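Local coordinates for intergenic-region protein (Escherichia coli CFT073, PDB 2WJ9) that probably counters host restriction enzymes as an antirestriction protein of the ArdB type, at residues L66-W80 with M142-M156. Residues are numbered along the deposited sequence; the frame is centred on the assembly and turned at random.
Sequences LIPQWVTLEPRVFGW and MTYSHHACRTECYAM. With SO4 (sulfate ion), chain H.
With CG of His-147 anti to the backbone N (chi1 -157°), its imidazole swings off helix 142-151 toward the turn at 67-70, and NE2 gives a nearly straight hydrogen bond to Pro-68 O (2.8 Å, 165° at the hydrogen). The acceptor lies near the ring plane. Histidine suits this buried place because it brings an N-H to a carbonyl of the type II turn while its carbons meet Ile-67 CG2 and Leu-73 CD2. Thr-151 CG2, one helical turn on, lies over one face of the ring.

Beside it, Ile-67 pushes CD1 against Met-156 CA (3.7 Å) and CG1 against Ala-155 CB, where the small alanine leaves room for a branched chain. Pro-68 CD rests on Cys-153 SG, which carries a covalently linked beta-mercaptoethanol.

Farther along, helices 73-80 and 142-151 cross at 120°, with Thr-143 as a knob among Leu-73, Arg-76, Val-77 and Trp-80. Its compact CG2 meets Arg-76 CB (3.9 Å), and its hydroxyl is satisfied by Ala-139 O in its own helix. Met-142 CB sits over the five-membered ring of Trp-80, 4.1 Å from the centroid, a CH-pi contact.

Arg-76 stretches along the border: NE donates a hydrogen bond to Thr-72 OG1 (2.8 Å) and NH1 one to O3 of a sulfate (3.1 Å), an ion probably from the crystallisation liquor and also held by Arg-83. The contact thus combines an apolar core, with one imidazole tying the turn to helix 142-151, and a basic margin that can hold an anion.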
loop_
_atom_site.group_PDB
_atom_site.type_symbol
_atom_site.label_atom_id
_atom_site.label_comp_id
_atom_site.label_asym_id
_atom_site.label_seq_id
_atom_site.Cartn_x
_atom_site.Cartn_y
_atom_site.Cartn_z
ATOM N N LEU B 66 -11.785 -10.579 -7.417
ATOM C CA LEU B 66 -12.470 -10.432 -6.128
ATOM C C LEU B 66 -13.155 -9.071 -5.979
ATOM O O LEU B 66 -13.918 -8.865 -5.033
ATOM C CB LEU B 66 -11.490 -10.636 -4.963
ATOM C CG LEU B 66 -10.853 -12.023 -4.819
ATOM C CD1 LEU B 66 -9.793 -11.996 -3.710
ATOM C CD2 LEU B 66 -11.896 -13.087 -4.554
ATOM N N ILE B 67 -12.903 -8.162 -6.920
ATOM C CA ILE B 67 -13.341 -6.771 -6.815
ATOM C C ILE B 67 -14.613 -6.549 -7.631
ATOM O O ILE B 67 -14.671 -6.937 -8.794
ATOM C CB ILE B 67 -12.230 -5.803 -7.317
ATOM C CG1 ILE B 67 -10.953 -5.957 -6.464
ATOM C CG2 ILE B 67 -12.735 -4.341 -7.325
ATOM C CD1 ILE B 67 -9.683 -5.390 -7.125
ATOM N N PRO B 68 -15.636 -5.900 -7.039
ATOM C CA PRO B 68 -16.850 -5.641 -7.819
ATOM C C PRO B 68 -16.569 -4.855 -9.099
ATOM O O PRO B 68 -15.765 -3.925 -9.090
ATOM C CB PRO B 68 -17.718 -4.821 -6.856
ATOM C CG PRO B 68 -17.249 -5.242 -5.491
ATOM C CD PRO B 68 -15.763 -5.397 -5.658
ATOM N N GLN B 69 -17.213 -5.261 -10.189
ATOM C CA GLN B 69 -17.064 -4.607 -11.499
ATOM C C GLN B 69 -15.659 -4.676 -12.106
ATOM O O GLN B 69 -15.264 -3.787 -12.861
ATOM C CB GLN B 69 -17.541 -3.146 -11.445
ATOM C CG GLN B 69 -18.998 -2.998 -11.090
ATOM C CD GLN B 69 -19.503 -1.620 -11.409
ATOM O OE1 GLN B 69 -19.564 -0.757 -10.538
ATOM N NE2 GLN B 69 -19.821 -1.389 -12.674
ATOM N N TRP B 70 -14.925 -5.753 -11.829
ATOM C CA TRP B 70 -13.562 -5.895 -12.363
ATOM C C TRP B 70 -13.527 -5.865 -13.894
ATOM O O TRP B 70 -12.537 -5.440 -14.478
ATOM C CB TRP B 70 -12.830 -7.148 -11.821
ATOM C CG TRP B 70 -13.525 -8.453 -12.046
ATOM C CD1 TRP B 70 -14.278 -9.138 -11.136
ATOM C CD2 TRP B 70 -13.521 -9.254 -13.245
ATOM N NE1 TRP B 70 -14.763 -10.294 -11.696
ATOM C CE2 TRP B 70 -14.313 -10.393 -12.987
ATOM C CE3 TRP B 70 -12.939 -9.115 -14.510
ATOM C CZ2 TRP B 70 -14.529 -11.386 -13.943
ATOM C CZ3 TRP B 70 -13.165 -10.095 -15.462
ATOM C CH2 TRP B 70 -13.958 -11.211 -15.176
ATOM N N VAL B 71 -14.597 -6.309 -14.547
ATOM C CA VAL B 71 -14.614 -6.374 -16.009
ATOM C C VAL B 71 -14.650 -4.962 -16.611
ATOM O O VAL B 71 -14.327 -4.784 -17.786
ATOM C CB VAL B 71 -15.794 -7.221 -16.530
ATOM C CG1 VAL B 71 -17.102 -6.478 -16.341
ATOM C CG2 VAL B 71 -15.579 -7.597 -17.998
ATOM N N THR B 72 -15.025 -3.976 -15.794
ATOM C CA THR B 72 -15.093 -2.569 -16.231
ATOM C C THR B 72 -13.791 -1.785 -16.023
ATOM O O THR B 72 -13.675 -0.637 -16.482
ATOM C CB THR B 72 -16.228 -1.786 -15.499
ATOM O OG1 THR B 72 -15.830 -1.485 -14.151
ATOM C CG2 THR B 72 -17.528 -2.568 -15.501
ATOM N N LEU B 73 -12.816 -2.364 -15.336
ATOM C CA LEU B 73 -11.599 -1.608 -14.989
ATOM C C LEU B 73 -10.837 -1.122 -16.243
ATOM O O LEU B 73 -10.395 0.038 -16.298
ATOM C CB LEU B 73 -10.693 -2.407 -14.041
ATOM C CG LEU B 73 -11.219 -2.564 -12.606
ATOM C CD1 LEU B 73 -10.399 -3.604 -11.816
ATOM C CD2 LEU B 73 -11.249 -1.228 -11.881
ATOM N N GLU B 74 -10.678 -1.992 -17.242
ATOM C CA GLU B 74 -9.962 -1.598 -18.460
ATOM C C GLU B 74 -10.644 -0.397 -19.168
ATOM O O GLU B 74 -9.981 0.602 -19.444
ATOM C CB GLU B 74 -9.700 -2.797 -19.398
ATOM C CG GLU B 74 -9.121 -2.385 -20.757
ATOM C CD GLU B 74 -8.476 -3.524 -21.545
ATOM O OE1 GLU B 74 -8.572 -3.494 -22.789
ATOM O OE2 GLU B 74 -7.875 -4.445 -20.946
ATOM N N PRO B 75 -11.959 -0.480 -19.467
ATOM C CA PRO B 75 -12.689 0.720 -19.911
ATOM C C PRO B 75 -12.535 1.968 -19.018
ATOM O O PRO B 75 -12.478 3.097 -19.537
ATOM C CB PRO B 75 -14.149 0.255 -19.904
ATOM C CG PRO B 75 -14.075 -1.181 -20.147
ATOM C CD PRO B 75 -12.819 -1.677 -19.516
ATOM N N ARG B 76 -12.501 1.788 -17.703
ATOM C CA ARG B 76 -12.347 2.931 -16.784
ATOM C C ARG B 76 -10.963 3.600 -16.903
ATOM O O ARG B 76 -10.857 4.828 -16.829
ATOM C CB ARG B 76 -12.640 2.530 -15.333
ATOM C CG ARG B 76 -14.124 2.320 -15.051
ATOM C CD ARG B 76 -14.387 1.849 -13.620
ATOM N NE ARG B 76 -15.691 1.216 -13.490
ATOM C CZ ARG B 76 -16.857 1.851 -13.482
ATOM N NH1 ARG B 76 -16.925 3.176 -13.617
ATOM N NH2 ARG B 76 -17.976 1.147 -13.360
ATOM N N VAL B 77 -9.916 2.789 -17.078
ATOM C CA VAL B 77 -8.554 3.315 -17.296
ATOM C C VAL B 77 -8.509 4.164 -18.575
ATOM O O VAL B 77 -7.998 5.288 -18.572
ATOM C CB VAL B 77 -7.490 2.198 -17.387
ATOM C CG1 VAL B 77 -6.127 2.786 -17.741
ATOM C CG2 VAL B 77 -7.394 1.417 -16.055
ATOM N N PHE B 78 -9.054 3.633 -19.667
ATOM C CA PHE B 78 -9.118 4.390 -20.928
ATOM C C PHE B 78 -9.940 5.676 -20.758
ATOM O O PHE B 78 -9.614 6.708 -21.349
ATOM C CB PHE B 78 -9.681 3.529 -22.073
ATOM C CG PHE B 78 -8.714 2.482 -22.601
ATOM C CD1 PHE B 78 -7.403 2.819 -22.930
ATOM C CD2 PHE B 78 -9.132 1.174 -22.820
ATOM C CE1 PHE B 78 -6.521 1.857 -23.441
ATOM C CE2 PHE B 78 -8.258 0.208 -23.329
ATOM C CZ PHE B 78 -6.952 0.544 -23.631
ATOM N N GLY B 79 -10.996 5.608 -19.948
ATOM C CA GLY B 79 -11.810 6.784 -19.624
ATOM C C GLY B 79 -10.988 7.856 -18.932
ATOM O O GLY B 79 -11.029 9.016 -19.321
ATOM N N TRP B 80 -10.233 7.472 -17.905
ATOM C CA TRP B 80 -9.339 8.429 -17.234
ATOM C C TRP B 80 -8.282 8.992 -18.200
ATOM O O TRP B 80 -7.992 10.186 -18.178
ATOM C CB TRP B 80 -8.681 7.824 -15.985
ATOM C CG TRP B 80 -9.574 7.852 -14.782
ATOM C CD1 TRP B 80 -10.215 6.795 -14.213
ATOM C CD2 TRP B 80 -9.959 9.010 -14.024
ATOM N NE1 TRP B 80 -10.960 7.215 -13.133
ATOM C CE2 TRP B 80 -10.823 8.569 -12.998
ATOM C CE3 TRP B 80 -9.640 10.369 -14.102
ATOM C CZ2 TRP B 80 -11.375 9.441 -12.054
ATOM C CZ3 TRP B 80 -10.209 11.246 -13.171
ATOM C CH2 TRP B 80 -11.058 10.773 -12.159
ATOM N N MET B 142 -5.388 6.603 -10.704
ATOM C CA MET B 142 -6.656 7.327 -10.556
ATOM C C MET B 142 -7.834 6.356 -10.569
ATOM O O MET B 142 -8.777 6.480 -9.773
ATOM C CB MET B 142 -6.820 8.338 -11.699
ATOM C CG MET B 142 -5.755 9.422 -11.737
ATOM S SD MET B 142 -5.812 10.504 -10.298
ATOM C CE MET B 142 -7.226 11.547 -10.658
ATOM N N THR B 143 -7.780 5.390 -11.485
ATOM C CA THR B 143 -8.822 4.356 -11.596
ATOM C C THR B 143 -8.948 3.544 -10.296
ATOM O O THR B 143 -10.047 3.392 -9.758
ATOM C CB THR B 143 -8.526 3.385 -12.766
ATOM O OG1 THR B 143 -8.433 4.134 -13.984
ATOM C CG2 THR B 143 -9.631 2.318 -12.885
ATOM N N TYR B 144 -7.823 3.047 -9.793
ATOM C CA TYR B 144 -7.821 2.180 -8.606
ATOM C C TYR B 144 -8.288 2.918 -7.339
ATOM O O TYR B 144 -9.060 2.381 -6.533
ATOM C CB TYR B 144 -6.434 1.551 -8.363
ATOM C CG TYR B 144 -5.859 0.649 -9.463
ATOM C CD1 TYR B 144 -6.608 0.275 -10.587
ATOM C CD2 TYR B 144 -4.547 0.141 -9.351
ATOM C CE1 TYR B 144 -6.056 -0.559 -11.583
ATOM C CE2 TYR B 144 -3.998 -0.678 -10.338
ATOM C CZ TYR B 144 -4.747 -1.019 -11.447
ATOM O OH TYR B 144 -4.224 -1.822 -12.434
ATOM N N SER B 145 -7.812 4.142 -7.154
ATOM C CA SER B 145 -8.174 4.928 -5.974
ATOM C C SER B 145 -9.666 5.278 -5.974
ATOM O O SER B 145 -10.340 5.146 -4.956
ATOM C CB SER B 145 -7.312 6.193 -5.869
ATOM O OG SER B 145 -7.278 6.923 -7.086
ATOM N N HIS B 146 -10.175 5.723 -7.122
ATOM C CA HIS B 146 -11.592 6.018 -7.270
ATOM C C HIS B 146 -12.447 4.780 -6.994
ATOM O O HIS B 146 -13.410 4.826 -6.236
ATOM C CB HIS B 146 -11.865 6.582 -8.674
ATOM C CG HIS B 146 -13.260 7.080 -8.876
ATOM N ND1 HIS B 146 -14.309 6.251 -9.219
ATOM C CD2 HIS B 146 -13.772 8.335 -8.831
ATOM C CE1 HIS B 146 -15.408 6.972 -9.348
ATOM N NE2 HIS B 146 -15.111 8.238 -9.120
ATOM N N HIS B 147 -12.052 3.646 -7.573
ATOM C CA HIS B 147 -12.879 2.449 -7.485
ATOM C C HIS B 147 -12.830 1.822 -6.079
ATOM O O HIS B 147 -13.821 1.250 -5.612
ATOM C CB HIS B 147 -12.455 1.441 -8.557
ATOM C CG HIS B 147 -13.528 0.460 -8.924
ATOM N ND1 HIS B 147 -14.756 0.846 -9.416
ATOM C CD2 HIS B 147 -13.551 -0.894 -8.879
ATOM C CE1 HIS B 147 -15.492 -0.226 -9.652
ATOM N NE2 HIS B 147 -14.782 -1.297 -9.334
ATOM N N ALA B 148 -11.688 1.957 -5.403
ATOM C CA ALA B 148 -11.578 1.555 -3.994
ATOM C C ALA B 148 -12.561 2.345 -3.112
ATOM O O ALA B 148 -13.228 1.780 -2.236
ATOM C CB ALA B 148 -10.145 1.738 -3.490
ATOM N N CYS B 149 -12.671 3.643 -3.364
ATOM C CA CYS B 149 -13.575 4.483 -2.577
ATOM C C CYS B 149 -15.055 4.198 -2.871
ATOM O O CYS B 149 -15.895 4.292 -1.977
ATOM C CB CYS B 149 -13.279 5.967 -2.777
ATOM S SG CYS B 149 -11.648 6.467 -2.218
ATOM N N ARG B 150 -15.367 3.851 -4.115
ATOM C CA ARG B 150 -16.737 3.500 -4.484
ATOM C C ARG B 150 -17.169 2.145 -3.903
ATOM O O ARG B 150 -18.273 2.014 -3.386
ATOM C CB ARG B 150 -16.909 3.500 -6.008
ATOM C CG ARG B 150 -18.276 3.009 -6.457
ATOM C CD ARG B 150 -18.485 3.139 -7.944
ATOM N NE ARG B 150 -19.753 2.533 -8.334
ATOM C CZ ARG B 150 -20.256 2.534 -9.567
ATOM N NH1 ARG B 150 -19.609 3.126 -10.554
ATOM N NH2 ARG B 150 -21.416 1.943 -9.814
ATOM N N THR B 151 -16.301 1.144 -4.014
ATOM C CA THR B 151 -16.670 -0.230 -3.673
ATOM C C THR B 151 -16.430 -0.602 -2.212
ATOM O O THR B 151 -17.012 -1.569 -1.722
ATOM C CB THR B 151 -15.883 -1.246 -4.531
ATOM O OG1 THR B 151 -14.487 -1.083 -4.281
ATOM C CG2 THR B 151 -16.169 -1.044 -6.015
ATOM N N GLU B 152 -15.574 0.151 -1.527
ATOM C CA GLU B 152 -15.085 -0.221 -0.188
ATOM C C GLU B 152 -14.500 -1.647 -0.175
ATOM O O GLU B 152 -14.614 -2.369 0.819
ATOM C CB GLU B 152 -16.183 -0.049 0.875
ATOM C CG GLU B 152 -16.383 1.395 1.349
ATOM C CD GLU B 152 -15.311 1.886 2.321
ATOM O OE1 GLU B 152 -14.505 1.074 2.834
ATOM O OE2 GLU B 152 -15.287 3.100 2.599
ATOM N N CYS B 153 -13.863 -2.029 -1.278
ATOM C CA CYS B 153 -13.228 -3.340 -1.414
ATOM C C CYS B 153 -11.716 -3.217 -1.178
ATOM O O CYS B 153 -10.993 -2.628 -1.984
ATOM C CB CYS B 153 -13.513 -3.911 -2.800
ATOM S SG CYS B 153 -12.887 -5.573 -3.014
ATOM N N TYR B 154 -11.235 -3.787 -0.076
ATOM C CA TYR B 154 -9.826 -3.630 0.303
ATOM C C TYR B 154 -8.853 -4.240 -0.714
ATOM O O TYR B 154 -7.703 -3.819 -0.807
ATOM C CB TYR B 154 -9.564 -4.200 1.705
ATOM C CG TYR B 154 -10.137 -3.361 2.830
ATOM C CD1 TYR B 154 -9.418 -2.295 3.369
ATOM C CD2 TYR B 154 -11.394 -3.637 3.359
ATOM C CE1 TYR B 154 -9.941 -1.518 4.399
ATOM C CE2 TYR B 154 -11.923 -2.863 4.398
ATOM C CZ TYR B 154 -11.192 -1.804 4.909
ATOM O OH TYR B 154 -11.715 -1.043 5.945
ATOM N N ALA B 155 -9.305 -5.223 -1.479
ATOM C CA ALA B 155 -8.480 -5.761 -2.571
ATOM C C ALA B 155 -8.132 -4.677 -3.611
ATOM O O ALA B 155 -7.039 -4.683 -4.165
ATOM C CB ALA B 155 -9.167 -6.951 -3.240
ATOM N N MET B 156 -9.050 -3.740 -3.857
ATOM C CA MET B 156 -8.791 -2.637 -4.804
ATOM C C MET B 156 -7.788 -1.652 -4.187
ATOM O O MET B 156 -6.861 -1.183 -4.874
ATOM C CB MET B 156 -10.095 -1.929 -5.202
ATOM C CG MET B 156 -9.949 -0.872 -6.308
ATOM S SD MET B 156 -9.828 -1.429 -8.023
ATOM C CE MET B 156 -8.110 -1.941 -8.163
HETATM S S SO4 H . -15.737 6.640 -13.843
HETATM O O1 SO4 H . -14.912 7.642 -13.162
HETATM O O2 SO4 H . -16.119 7.140 -15.161
HETATM O O3 SO4 H . -14.895 5.434 -13.934
HETATM O O4 SO4 H . -16.964 6.412 -13.064
#